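Local coordinates for outer membrane protein OMP121 (Bacteroides thetaiotaomicron, PDB 5FQ8), which probably imports nutrients across the bacterial outer membrane as a TonB-dependent receptor, a calcium-binding beta-barrel closed by a plug domain, at residues B[165-173]-B[262-271]; B[779-787]-B[876-886]. One frame throughout, in Å; residues are numbered along the deposited sequence.

Interaction 1 (B[165-173]-B[262-271]); sequences TTKSGRKEK and NGATDKSDYY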
ATOM      1  N   THR B 165      13.075 -16.198  37.020  1.00 29.53           N
ATOM      2  CA  THR B 165      12.950 -17.638  37.222  1.00 30.01           C
ATOM      3  C   THR B 165      11.498 -17.973  37.506  1.00 30.01           C
ATOM      4  O   THR B 165      10.899 -17.423  38.432  1.00 30.98           O
ATOM      5  CB  THR B 165      13.841 -18.136  38.356  1.00 30.64           C
ATOM      6  OG1 THR B 165      15.210 -17.861  38.056  1.00 30.69           O
ATOM      7  CG2 THR B 165      13.691 -19.610  38.507  1.00 31.16           C
ATOM      8  N   THR B 166      10.940 -18.869  36.715  1.00 30.02           N
ATOM      9  CA  THR B 166       9.520 -19.168  36.755  1.00 29.98           C
ATOM     10  C   THR B 166       9.227 -20.325  37.706  1.00 30.63           C
ATOM     11  O   THR B 166      10.102 -21.119  38.050  1.00 41.75           O
ATOM     12  CB  THR B 166       9.044 -19.481  35.343  1.00 30.18           C
ATOM     13  OG1 THR B 166       9.972 -20.375  34.727  1.00 29.91           O
ATOM     14  CG2 THR B 166       9.008 -18.227  34.522  1.00 29.03           C
ATOM     15  N   LYS B 167       7.971 -20.416  38.135  1.00 30.69           N
ATOM     16  CA  LYS B 167       7.590 -21.410  39.135  1.00 31.33           C
ATOM     17  C   LYS B 167       7.593 -22.816  38.551  1.00 31.69           C
ATOM     18  O   LYS B 167       7.315 -23.016  37.371  1.00 31.41           O
ATOM     19  CB  LYS B 167       6.207 -21.095  39.697  1.00 31.31           C
ATOM     20  CG  LYS B 167       6.137 -19.843  40.544  1.00 31.12           C
ATOM     21  CD  LYS B 167       4.713 -19.383  40.720  1.00 30.97           C
ATOM     22  CE  LYS B 167       4.603 -18.239  41.696  1.00 30.90           C
ATOM     23  NZ  LYS B 167       3.198 -17.807  41.916  1.00 30.81           N
ATOM     24  N   SER B 168       7.907 -23.798  39.395  1.00 32.36           N
ATOM     25  CA  SER B 168       7.920 -25.192  38.971  1.00 32.80           C
ATOM     26  C   SER B 168       6.883 -26.010  39.721  1.00 33.32           C
ATOM     27  O   SER B 168       5.713 -25.647  39.750  1.00 33.13           O
ATOM     28  CB  SER B 168       9.299 -25.801  39.163  1.00 33.22           C
ATOM     29  OG  SER B 168      10.291 -24.978  38.594  1.00 39.59           O
ATOM     30  N   GLY B 169       7.302 -27.109  40.344  1.00 39.14           N
ATOM     31  CA  GLY B 169       6.389 -28.108  40.844  1.00 44.18           C
ATOM     32  C   GLY B 169       6.234 -28.140  42.357  1.00 47.17           C
ATOM     33  O   GLY B 169       6.959 -27.507  43.117  1.00 53.62           O
ATOM     34  N   ARG B 170       5.254 -28.931  42.777  1.00 56.41           N
ATOM     35  CA  ARG B 170       4.874 -29.140  44.165  1.00 55.08           C
ATOM     36  C   ARG B 170       5.801 -30.237  44.798  1.00 68.45           C
ATOM     37  O   ARG B 170       6.980 -30.208  44.454  1.00 72.31           O
ATOM     38  CB  ARG B 170       3.383 -29.438  44.167  1.00 62.19           C
ATOM     39  CG  ARG B 170       2.488 -28.246  44.215  1.00 58.52           C
ATOM     40  CD  ARG B 170       1.054 -28.711  44.313  1.00 67.90           C
ATOM     41  NE  ARG B 170       0.967 -30.154  44.106  1.00 75.21           N
ATOM     42  CZ  ARG B 170      -0.113 -30.891  44.345  1.00 81.39           C
ATOM     43  NH1 ARG B 170      -1.214 -30.321  44.815  1.00 83.95           N
ATOM     44  NH2 ARG B 170      -0.091 -32.201  44.116  1.00 88.38           N
ATOM     45  N   LYS B 171       5.407 -31.182  45.678  1.00 60.52           N
ATOM     46  CA  LYS B 171       4.064 -31.543  46.146  1.00 58.23           C
ATOM     47  C   LYS B 171       3.576 -30.589  47.235  1.00 58.96           C
ATOM     48  O   LYS B 171       4.367 -29.971  47.931  1.00 51.76           O
ATOM     49  CB  LYS B 171       4.036 -32.992  46.624  1.00 65.74           C
ATOM     50  CG  LYS B 171       3.861 -33.997  45.496  1.00 61.18           C
ATOM     51  CD  LYS B 171       4.035 -35.434  45.983  1.00 49.28           C
ATOM     52  CE  LYS B 171       2.696 -36.117  46.169  1.00 48.21           C
ATOM     53  NZ  LYS B 171       1.644 -35.148  46.600  1.00 48.56           N
ATOM     54  N   GLU B 172       2.260 -30.451  47.328  1.00 55.39           N
ATOM     55  CA  GLU B 172       1.613 -29.566  48.286  1.00 57.40           C
ATOM     56  C   GLU B 172       0.270 -30.185  48.655  1.00 52.92           C
ATOM     57  O   GLU B 172       0.054 -31.387  48.471  1.00 52.91           O
ATOM     58  CB  GLU B 172       1.452 -28.157  47.695  1.00 66.34           C
ATOM     59  CG  GLU B 172       2.228 -27.045  48.369  1.00 66.95           C
ATOM     60  CD  GLU B 172       1.797 -25.665  47.888  1.00 63.50           C
ATOM     61  OE1 GLU B 172       1.718 -25.447  46.657  1.00 65.47           O
ATOM     62  OE2 GLU B 172       1.521 -24.800  48.744  1.00 65.14           O
ATOM     63  N   LYS B 173      -0.633 -29.365  49.167  1.00 52.15           N
ATOM     64  CA  LYS B 173      -1.999 -29.778  49.442  1.00 58.02           C
ATOM     65  C   LYS B 173      -2.924 -28.744  48.835  1.00 59.62           C
ATOM     66  O   LYS B 173      -2.752 -27.558  49.099  1.00 72.49           O
ATOM     67  CB  LYS B 173      -2.254 -29.883  50.944  1.00 65.75           C
ATOM     68  CG  LYS B 173      -1.594 -31.045  51.647  1.00 66.62           C
ATOM     69  CD  LYS B 173      -1.854 -30.956  53.144  1.00 56.15           C
ATOM     70  CE  LYS B 173      -2.424 -32.256  53.720  1.00 53.90           C
ATOM     71  NZ  LYS B 173      -1.425 -33.355  53.727  1.00 59.12           N
ATOM     72  N   ASN B 262      -0.421 -27.238  38.914  1.00 33.65           N
ATOM     73  CA  ASN B 262       0.879 -27.515  39.500  1.00 36.17           C
ATOM     74  C   ASN B 262       0.896 -28.919  40.088  1.00 40.20           C
ATOM     75  O   ASN B 262      -0.141 -29.462  40.479  1.00 45.75           O
ATOM     76  CB  ASN B 262       1.170 -26.457  40.572  1.00 33.74           C
ATOM     77  CG  ASN B 262       2.478 -26.670  41.298  1.00 35.42           C
ATOM     78  OD1 ASN B 262       3.240 -27.578  41.011  1.00 34.35           O
ATOM     79  ND2 ASN B 262       2.745 -25.803  42.252  1.00 46.22           N
ATOM     80  N   GLY B 263       2.086 -29.497  40.165  1.00 38.10           N
ATOM     81  CA  GLY B 263       2.235 -30.817  40.733  1.00 35.82           C
ATOM     82  C   GLY B 263       3.646 -31.283  40.496  1.00 35.96           C
ATOM     83  O   GLY B 263       4.360 -30.732  39.665  1.00 35.42           O
ATOM     84  N   ALA B 264       4.052 -32.307  41.236  1.00 36.72           N
ATOM     85  CA  ALA B 264       5.402 -32.803  41.050  1.00 36.93           C
ATOM     86  C   ALA B 264       5.544 -34.169  41.682  1.00 37.87           C
ATOM     87  O   ALA B 264       4.695 -34.626  42.445  1.00 38.37           O
ATOM     88  CB  ALA B 264       6.447 -31.852  41.634  1.00 36.67           C
ATOM     89  N   THR B 265       6.651 -34.819  41.339  1.00 38.15           N
ATOM     90  CA  THR B 265       7.033 -36.086  41.933  1.00 39.07           C
ATOM     91  C   THR B 265       8.485 -35.985  42.358  1.00 39.24           C
ATOM     92  O   THR B 265       9.069 -34.908  42.318  1.00 38.68           O
ATOM     93  CB  THR B 265       6.847 -37.224  40.944  1.00 39.38           C
ATOM     94  OG1 THR B 265       7.830 -37.092  39.920  1.00 39.87           O
ATOM     95  CG2 THR B 265       5.479 -37.153  40.319  1.00 39.09           C
ATOM     96  N   ASP B 266       9.090 -37.083  42.761  1.00 48.47           N
ATOM     97  CA  ASP B 266      10.492 -36.986  43.124  1.00 51.99           C
ATOM     98  C   ASP B 266      11.384 -37.045  41.910  1.00 55.76           C
ATOM     99  O   ASP B 266      12.600 -36.931  42.056  1.00 54.04           O
ATOM    100  CB  ASP B 266      10.873 -38.088  44.114  1.00 63.07           C
ATOM    101  CG  ASP B 266      10.476 -37.749  45.546  1.00 69.67           C
ATOM    102  OD1 ASP B 266      11.127 -36.874  46.155  1.00 76.78           O
ATOM    103  OD2 ASP B 266       9.508 -38.349  46.063  1.00 80.00           O
ATOM    104  N   LYS B 267      10.805 -37.212  40.725  1.00 39.58           N
ATOM    105  CA  LYS B 267      11.566 -37.248  39.493  1.00 39.29           C
ATOM    106  C   LYS B 267      11.059 -36.277  38.434  1.00 38.36           C
ATOM    107  O   LYS B 267      11.624 -36.234  37.337  1.00 38.07           O
ATOM    108  CB  LYS B 267      11.563 -38.671  38.920  1.00 39.94           C
ATOM    109  CG  LYS B 267      12.092 -39.735  39.858  1.00 41.81           C
ATOM    110  CD  LYS B 267      13.571 -39.554  40.137  1.00 43.47           C
ATOM    111  CE  LYS B 267      14.233 -40.899  40.387  1.00 47.73           C
ATOM    112  NZ  LYS B 267      13.574 -41.657  41.496  1.00 56.83           N
ATOM    113  N   SER B 268      10.025 -35.493  38.719  1.00 37.91           N
ATOM    114  CA  SER B 268       9.376 -34.732  37.663  1.00 37.12           C
ATOM    115  C   SER B 268       8.537 -33.624  38.271  1.00 49.60           C
ATOM    116  O   SER B 268       8.098 -33.715  39.419  1.00 49.22           O
ATOM    117  CB  SER B 268       8.499 -35.637  36.809  1.00 37.31           C
ATOM    118  OG  SER B 268       7.353 -36.010  37.539  1.00 37.66           O
ATOM    119  N   ASP B 269       8.310 -32.578  37.484  1.00 35.85           N
ATOM    120  CA  ASP B 269       7.406 -31.512  37.892  1.00 35.37           C
ATOM    121  C   ASP B 269       6.700 -30.972  36.663  1.00 34.72           C
ATOM    122  O   ASP B 269       7.124 -31.204  35.533  1.00 34.55           O
ATOM    123  CB  ASP B 269       8.132 -30.391  38.637  1.00 35.08           C
ATOM    124  CG  ASP B 269       9.266 -29.813  37.852  1.00 34.65           C
ATOM    125  OD1 ASP B 269       8.990 -29.137  36.863  1.00 34.97           O
ATOM    126  OD2 ASP B 269      10.436 -30.019  38.218  1.00 34.96           O
ATOM    127  N   TYR B 270       5.610 -30.250  36.894  1.00 34.39           N
ATOM    128  CA  TYR B 270       4.759 -29.812  35.799  1.00 33.86           C
ATOM    129  C   TYR B 270       3.991 -28.578  36.229  1.00 33.38           C
ATOM    130  O   TYR B 270       3.311 -28.607  37.255  1.00 33.68           O
ATOM    131  CB  TYR B 270       3.812 -30.928  35.400  1.00 34.30           C
ATOM    132  CG  TYR B 270       3.213 -30.781  34.032  1.00 33.89           C
ATOM    133  CD1 TYR B 270       4.006 -30.465  32.935  1.00 39.75           C
ATOM    134  CD2 TYR B 270       1.857 -30.995  33.826  1.00 41.47           C
ATOM    135  CE1 TYR B 270       3.464 -30.343  31.681  1.00 40.41           C
ATOM    136  CE2 TYR B 270       1.302 -30.876  32.569  1.00 42.68           C
ATOM    137  CZ  TYR B 270       2.113 -30.547  31.505  1.00 39.13           C
ATOM    138  OH  TYR B 270       1.589 -30.422  30.246  1.00 41.63           O
ATOM    139  N   TYR B 271       4.100 -27.502  35.449  1.00 32.68           N
ATOM    140  CA  TYR B 271       3.390 -26.254  35.693  1.00 34.70           C
ATOM    141  C   TYR B 271       2.693 -25.826  34.414  1.00 39.64           C
ATOM    142  O   TYR B 271       3.267 -25.926  33.330  1.00 31.46           O
ATOM    143  CB  TYR B 271       4.358 -25.168  36.162  1.00 31.85           C
ATOM    144  CG  TYR B 271       3.723 -24.016  36.902  1.00 31.57           C
ATOM    145  CD1 TYR B 271       3.095 -22.993  36.227  1.00 32.57           C
ATOM    146  CD2 TYR B 271       3.762 -23.951  38.280  1.00 31.93           C
ATOM    147  CE1 TYR B 271       2.518 -21.950  36.890  1.00 32.22           C
ATOM    148  CE2 TYR B 271       3.185 -22.913  38.953  1.00 31.72           C
ATOM    149  CZ  TYR B 271       2.563 -21.908  38.251  1.00 47.67           C
ATOM    150  OH  TYR B 271       1.985 -20.848  38.915  1.00 49.65           O
TER

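Interaction 2 (B[779-787]-B[876-886]); sequences VNSSTGLPV and TPITSSNIYKY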
ATOM      1  N   VAL B 779      14.201  43.714  24.994  1.00 32.38           N
ATOM      2  CA  VAL B 779      12.913  43.595  24.345  1.00 32.00           C
ATOM      3  C   VAL B 779      12.864  44.537  23.152  1.00 32.31           C
ATOM      4  O   VAL B 779      13.716  45.401  22.973  1.00 32.87           O
ATOM      5  CB  VAL B 779      11.755  43.885  25.305  1.00 32.06           C
ATOM      6  CG1 VAL B 779      11.690  42.822  26.364  1.00 31.70           C
ATOM      7  CG2 VAL B 779      11.969  45.217  25.916  1.00 32.82           C
ATOM      8  N   ASN B 780      11.838  44.346  22.337  1.00 31.96           N
ATOM      9  CA  ASN B 780      11.688  45.040  21.071  1.00 32.16           C
ATOM     10  C   ASN B 780      11.089  46.406  21.323  1.00 32.77           C
ATOM     11  O   ASN B 780      10.090  46.528  22.034  1.00 32.74           O
ATOM     12  CB  ASN B 780      10.800  44.214  20.141  1.00 39.06           C
ATOM     13  CG  ASN B 780      10.423  44.942  18.871  1.00 33.17           C
ATOM     14  OD1 ASN B 780       9.543  45.796  18.873  1.00 33.24           O
ATOM     15  ND2 ASN B 780      11.055  44.569  17.769  1.00 31.65           N
ATOM     16  N   SER B 781      11.695  47.425  20.722  1.00 33.34           N
ATOM     17  CA  SER B 781      11.303  48.800  20.991  1.00 34.02           C
ATOM     18  C   SER B 781       9.836  49.045  20.694  1.00 33.92           C
ATOM     19  O   SER B 781       9.217  49.909  21.313  1.00 34.35           O
ATOM     20  CB  SER B 781      12.169  49.737  20.163  1.00 42.80           C
ATOM     21  OG  SER B 781      13.471  49.202  20.020  1.00 34.54           O
ATOM     22  N   SER B 782       9.258  48.295  19.767  1.00 33.38           N
ATOM     23  CA  SER B 782       7.927  48.618  19.285  1.00 33.37           C
ATOM     24  C   SER B 782       6.848  47.709  19.843  1.00 32.82           C
ATOM     25  O   SER B 782       5.738  48.172  20.104  1.00 37.82           O
ATOM     26  CB  SER B 782       7.895  48.559  17.758  1.00 47.50           C
ATOM     27  OG  SER B 782       6.666  49.051  17.265  1.00 44.87           O
ATOM     28  N   THR B 783       7.144  46.429  20.040  1.00 32.21           N
ATOM     29  CA  THR B 783       6.143  45.487  20.519  1.00 31.68           C
ATOM     30  C   THR B 783       6.205  45.225  22.012  1.00 31.68           C
ATOM     31  O   THR B 783       5.180  44.896  22.614  1.00 31.50           O
ATOM     32  CB  THR B 783       6.292  44.148  19.803  1.00 31.00           C
ATOM     33  OG1 THR B 783       7.640  43.689  19.934  1.00 30.91           O
ATOM     34  CG2 THR B 783       5.949  44.300  18.356  1.00 33.08           C
ATOM     35  N   GLY B 784       7.376  45.350  22.622  1.00 40.42           N
ATOM     36  CA  GLY B 784       7.555  45.009  24.010  1.00 31.89           C
ATOM     37  C   GLY B 784       8.023  43.599  24.249  1.00 31.29           C
ATOM     38  O   GLY B 784       8.470  43.302  25.347  1.00 31.34           O
ATOM     39  N   LEU B 785       7.961  42.739  23.256  1.00 30.78           N
ATOM     40  CA  LEU B 785       8.225  41.319  23.416  1.00 30.19           C
ATOM     41  C   LEU B 785       9.722  41.057  23.467  1.00 30.26           C
ATOM     42  O   LEU B 785      10.509  41.845  22.959  1.00 30.66           O
ATOM     43  CB  LEU B 785       7.615  40.540  22.270  1.00 29.68           C
ATOM     44  CG  LEU B 785       6.147  40.828  22.027  1.00 29.66           C
ATOM     45  CD1 LEU B 785       5.729  40.289  20.692  1.00 29.29           C
ATOM     46  CD2 LEU B 785       5.379  40.173  23.118  1.00 29.43           C
ATOM     47  N   PRO B 786      10.136  39.970  24.097  1.00 29.92           N
ATOM     48  CA  PRO B 786      11.566  39.701  24.218  1.00 30.03           C
ATOM     49  C   PRO B 786      12.214  39.474  22.869  1.00 29.89           C
ATOM     50  O   PRO B 786      11.559  39.136  21.889  1.00 29.55           O
ATOM     51  CB  PRO B 786      11.621  38.440  25.088  1.00 29.62           C
ATOM     52  CG  PRO B 786      10.254  37.954  25.176  1.00 29.24           C
ATOM     53  CD  PRO B 786       9.356  39.120  24.993  1.00 29.57           C
ATOM     54  N   VAL B 787      13.520  39.684  22.837  1.00 30.20           N
ATOM     55  CA  VAL B 787      14.332  39.521  21.642  1.00 30.17           C
ATOM     56  C   VAL B 787      15.161  38.256  21.790  1.00 29.83           C
ATOM     57  O   VAL B 787      15.790  38.034  22.830  1.00 29.98           O
ATOM     58  CB  VAL B 787      15.234  40.747  21.416  1.00 30.86           C
ATOM     59  CG1 VAL B 787      16.270  40.436  20.369  1.00 30.87           C
ATOM     60  CG2 VAL B 787      14.408  41.938  21.000  1.00 31.19           C
ATOM     61  N   THR B 876       8.327  50.461  26.387  1.00 35.11           N
ATOM     62  CA  THR B 876       7.237  49.951  25.584  1.00 34.61           C
ATOM     63  C   THR B 876       6.484  48.876  26.339  1.00 34.06           C
ATOM     64  O   THR B 876       7.094  47.885  26.753  1.00 33.65           O
ATOM     65  CB  THR B 876       7.735  49.390  24.275  1.00 34.19           C
ATOM     66  OG1 THR B 876       8.593  50.340  23.640  1.00 38.06           O
ATOM     67  CG2 THR B 876       6.568  49.171  23.389  1.00 33.86           C
ATOM     68  N   PRO B 877       5.186  49.028  26.546  1.00 34.07           N
ATOM     69  CA  PRO B 877       4.399  47.943  27.117  1.00 33.53           C
ATOM     70  C   PRO B 877       4.076  46.887  26.079  1.00 32.82           C
ATOM     71  O   PRO B 877       4.053  47.139  24.875  1.00 32.79           O
ATOM     72  CB  PRO B 877       3.128  48.653  27.582  1.00 33.91           C
ATOM     73  CG  PRO B 877       2.977  49.760  26.624  1.00 34.36           C
ATOM     74  CD  PRO B 877       4.369  50.230  26.317  1.00 34.63           C
ATOM     75  N   ILE B 878       3.850  45.680  26.573  1.00 32.28           N
ATOM     76  CA  ILE B 878       3.201  44.655  25.776  1.00 31.64           C
ATOM     77  C   ILE B 878       1.709  44.920  25.857  1.00 31.74           C
ATOM     78  O   ILE B 878       1.128  44.893  26.939  1.00 31.88           O
ATOM     79  CB  ILE B 878       3.540  43.251  26.284  1.00 31.07           C
ATOM     80  CG1 ILE B 878       5.031  42.987  26.190  1.00 31.01           C
ATOM     81  CG2 ILE B 878       2.812  42.243  25.477  1.00 30.48           C
ATOM     82  CD1 ILE B 878       5.418  41.663  26.799  1.00 30.53           C
ATOM     83  N   THR B 879       1.095  45.210  24.730  1.00 31.74           N
ATOM     84  CA  THR B 879      -0.295  45.613  24.775  1.00 31.95           C
ATOM     85  C   THR B 879      -1.185  44.426  25.104  1.00 31.44           C
ATOM     86  O   THR B 879      -0.800  43.266  24.964  1.00 30.87           O
ATOM     87  CB  THR B 879      -0.724  46.227  23.443  1.00 32.11           C
ATOM     88  OG1 THR B 879      -0.531  45.277  22.388  1.00 31.54           O
ATOM     89  CG2 THR B 879       0.093  47.468  23.152  1.00 32.70           C
ATOM     90  N   SER B 880      -2.391  44.742  25.566  1.00 31.69           N
ATOM     91  CA  SER B 880      -3.384  43.712  25.820  1.00 31.30           C
ATOM     92  C   SER B 880      -3.528  42.805  24.622  1.00 39.15           C
ATOM     93  O   SER B 880      -3.574  41.580  24.754  1.00 39.44           O
ATOM     94  CB  SER B 880      -4.723  44.358  26.128  1.00 31.74           C
ATOM     95  OG  SER B 880      -4.534  45.468  26.967  1.00 34.33           O
ATOM     96  N   SER B 881      -3.577  43.403  23.434  1.00 34.88           N
ATOM     97  CA  SER B 881      -3.808  42.643  22.222  1.00 32.85           C
ATOM     98  C   SER B 881      -2.657  41.703  21.914  1.00 35.12           C
ATOM     99  O   SER B 881      -2.843  40.725  21.185  1.00 36.61           O
ATOM    100  CB  SER B 881      -4.043  43.602  21.053  1.00 37.23           C
ATOM    101  OG  SER B 881      -4.495  42.911  19.903  1.00 39.90           O
ATOM    102  N   ASN B 882      -1.470  41.968  22.448  1.00 30.05           N
ATOM    103  CA  ASN B 882      -0.328  41.115  22.158  1.00 29.62           C
ATOM    104  C   ASN B 882       0.079  40.223  23.322  1.00 29.34           C
ATOM    105  O   ASN B 882       1.037  39.460  23.182  1.00 29.00           O
ATOM    106  CB  ASN B 882       0.881  41.953  21.742  1.00 29.93           C
ATOM    107  CG  ASN B 882       0.756  42.529  20.344  1.00 30.09           C
ATOM    108  OD1 ASN B 882       0.072  41.994  19.482  1.00 29.81           O
ATOM    109  ND2 ASN B 882       1.436  43.637  20.119  1.00 30.58           N
ATOM    110  N   ILE B 883      -0.618  40.281  24.456  1.00 30.85           N
ATOM    111  CA  ILE B 883      -0.221  39.454  25.591  1.00 29.29           C
ATOM    112  C   ILE B 883      -0.318  37.983  25.233  1.00 28.66           C
ATOM    113  O   ILE B 883       0.522  37.177  25.644  1.00 33.79           O
ATOM    114  CB  ILE B 883      -1.065  39.802  26.830  1.00 29.62           C
ATOM    115  CG1 ILE B 883      -0.488  41.030  27.513  1.00 30.22           C
ATOM    116  CG2 ILE B 883      -1.099  38.652  27.818  1.00 29.31           C
ATOM    117  CD1 ILE B 883      -1.049  41.273  28.854  1.00 30.56           C
ATOM    118  N   TYR B 884      -1.319  37.617  24.431  1.00 28.45           N
ATOM    119  CA  TYR B 884      -1.442  36.238  23.971  1.00 27.89           C
ATOM    120  C   TYR B 884      -0.145  35.731  23.376  1.00 27.60           C
ATOM    121  O   TYR B 884       0.193  34.553  23.525  1.00 27.19           O
ATOM    122  CB  TYR B 884      -2.546  36.117  22.929  1.00 27.79           C
ATOM    123  CG  TYR B 884      -2.071  36.467  21.540  1.00 27.78           C
ATOM    124  CD1 TYR B 884      -1.964  37.791  21.143  1.00 28.24           C
ATOM    125  CD2 TYR B 884      -1.713  35.474  20.629  1.00 27.33           C
ATOM    126  CE1 TYR B 884      -1.537  38.122  19.895  1.00 28.27           C
ATOM    127  CE2 TYR B 884      -1.276  35.793  19.373  1.00 27.35           C
ATOM    128  CZ  TYR B 884      -1.190  37.129  19.005  1.00 35.56           C
ATOM    129  OH  TYR B 884      -0.760  37.505  17.748  1.00 27.90           O
ATOM    130  N   LYS B 885       0.600  36.606  22.698  1.00 27.84           N
ATOM    131  CA  LYS B 885       1.820  36.166  22.038  1.00 27.62           C
ATOM    132  C   LYS B 885       2.999  36.144  23.000  1.00 31.49           C
ATOM    133  O   LYS B 885       3.915  35.335  22.828  1.00 33.87           O
ATOM    134  CB  LYS B 885       2.098  37.054  20.832  1.00 27.86           C
ATOM    135  CG  LYS B 885       3.372  36.742  20.099  1.00 27.72           C
ATOM    136  CD  LYS B 885       3.605  37.700  18.963  1.00 28.03           C
ATOM    137  CE  LYS B 885       4.823  37.289  18.152  1.00 27.88           C
ATOM    138  NZ  LYS B 885       4.732  37.769  16.750  1.00 35.29           N
ATOM    139  N   TYR B 886       2.978  36.995  24.026  1.00 29.45           N
ATOM    140  CA  TYR B 886       4.005  36.937  25.055  1.00 28.28           C
ATOM    141  C   TYR B 886       4.069  35.556  25.678  1.00 27.85           C
ATOM    142  O   TYR B 886       5.149  34.982  25.854  1.00 27.72           O
ATOM    143  CB  TYR B 886       3.728  37.986  26.129  1.00 28.81           C
ATOM    144  CG  TYR B 886       4.728  37.982  27.250  1.00 29.02           C
ATOM    145  CD1 TYR B 886       6.080  38.094  26.995  1.00 36.02           C
ATOM    146  CD2 TYR B 886       4.321  37.876  28.565  1.00 29.17           C
ATOM    147  CE1 TYR B 886       6.994  38.094  28.008  1.00 34.78           C
ATOM    148  CE2 TYR B 886       5.237  37.878  29.589  1.00 29.40           C
ATOM    149  CZ  TYR B 886       6.571  37.985  29.303  1.00 29.48           C
ATOM    150  OH  TYR B 886       7.507  37.998  30.302  1.00 29.76           O
TER
HETATM  151  O   HOH W   1       7.872  44.678  27.598  1.00 21.35           O

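Interaction 1 (B[165-173]-B[262-271])
The ring of Y271 meets the chain at K167 and S168. Its CG stands anti to the backbone N (chi1 -159°), which carries the ring off the strand so that S168 O comes to the ring edge, near its plane, while K167 CB approaches obliquely, 3.6 Å from Y271 CE2. Further out, K167 CD runs past Y271 OH at 3.6 Å; K167 NZ goes on to bond D136 O. With an alanine at Y271 the ring is gone, and K167 CB and CD would probably lose the surface they lie against, leaving a gap beside S168 O.

The close packing continues at G169, whose CA lies 3.6 Å from D269 CB and 3.5 Å from G263 O; the A264 methyl sits against the G169–R170 backbone, 3.8 Å from G169 C. This is where chain leaving the plug strand 161-166 crosses the hairpin made by barrel strands 252-264 and 268-280. R170 CB and CG cross the N262 side chain at a slant, with guanidinium and amide planes 55° apart. N262 O lies over one guanidinium face and E172 N over the other, and R170 NH1 bonds G174 O.

The looser side lies toward K171, which is exposed to solvent and lays its CG and CD beside A264 O. Beyond it the hairpin closes on itself through an ST turn, K267 N donating to T265 OG1 (3.1 Å, 158°), and there S268 OG bonds S268 OG of the second subunit.

Interaction 2 (B[779-787]-B[876-886])
L785 is the bump, pushed into a hollow between I878 and the helix that carries K885 and Y886. Its two methyls divide the work: CD2 meets I878 CD1 at 4.0 Å and Y886 CB at 4.1 Å, while CD1 rests on the extended aliphatic chain of K885, 3.8 Å from its CD. The L785 side chain crosses both I878 and K885 at about a right angle. P786 brings its CD to the edge of the Y886 ring, in the ring plane and 4.0 Å from CE1, while I878 CD1 lies over one face of that ring.

G784 has no side chain, which lets I878 CG1 close to 3.6 Å from G784 O; a CB here would run into that CG1 and P877 O and, at these backbone angles, against T783 O. On the other flank T876, its CG2 anti to the backbone N, tucks this methyl toward S782 O, and its OG1 donates to S781 O across a gap modelled as very short, its length doubtful. The loop's shape is set from within: N780 OD1 accepts from S782 N, an Asx turn, and from T783 N, which extends it to an Asx motif, both at 2.7 Å.

A water that donates to G784 O, and weakly to T876 O, bridges the two segments. With no salt bridge between them, the grip combines apolar packing round L785 with T876 set against loop carbonyls, plus this water.

The contacts come in series along the chain, interaction 1 closing long before interaction 2 opens, and they share no strand or helix. Their centres are about 74 Å apart and their nearest atoms about 53 Å, on opposite sides of the chain's centre. Interaction 1 sits where the plug sheet hands over to the barrel, at the short hairpin joining strands 252-264 and 268-280, probably the periplasmic end. Interaction 2 joins two long excursions, one between strands 716-731 and 802-812, the other, with helix 880-889, between 815-825 and 899-915, probably on the extracellular side. One thus ties plug to barrel; the other ties loop to loop.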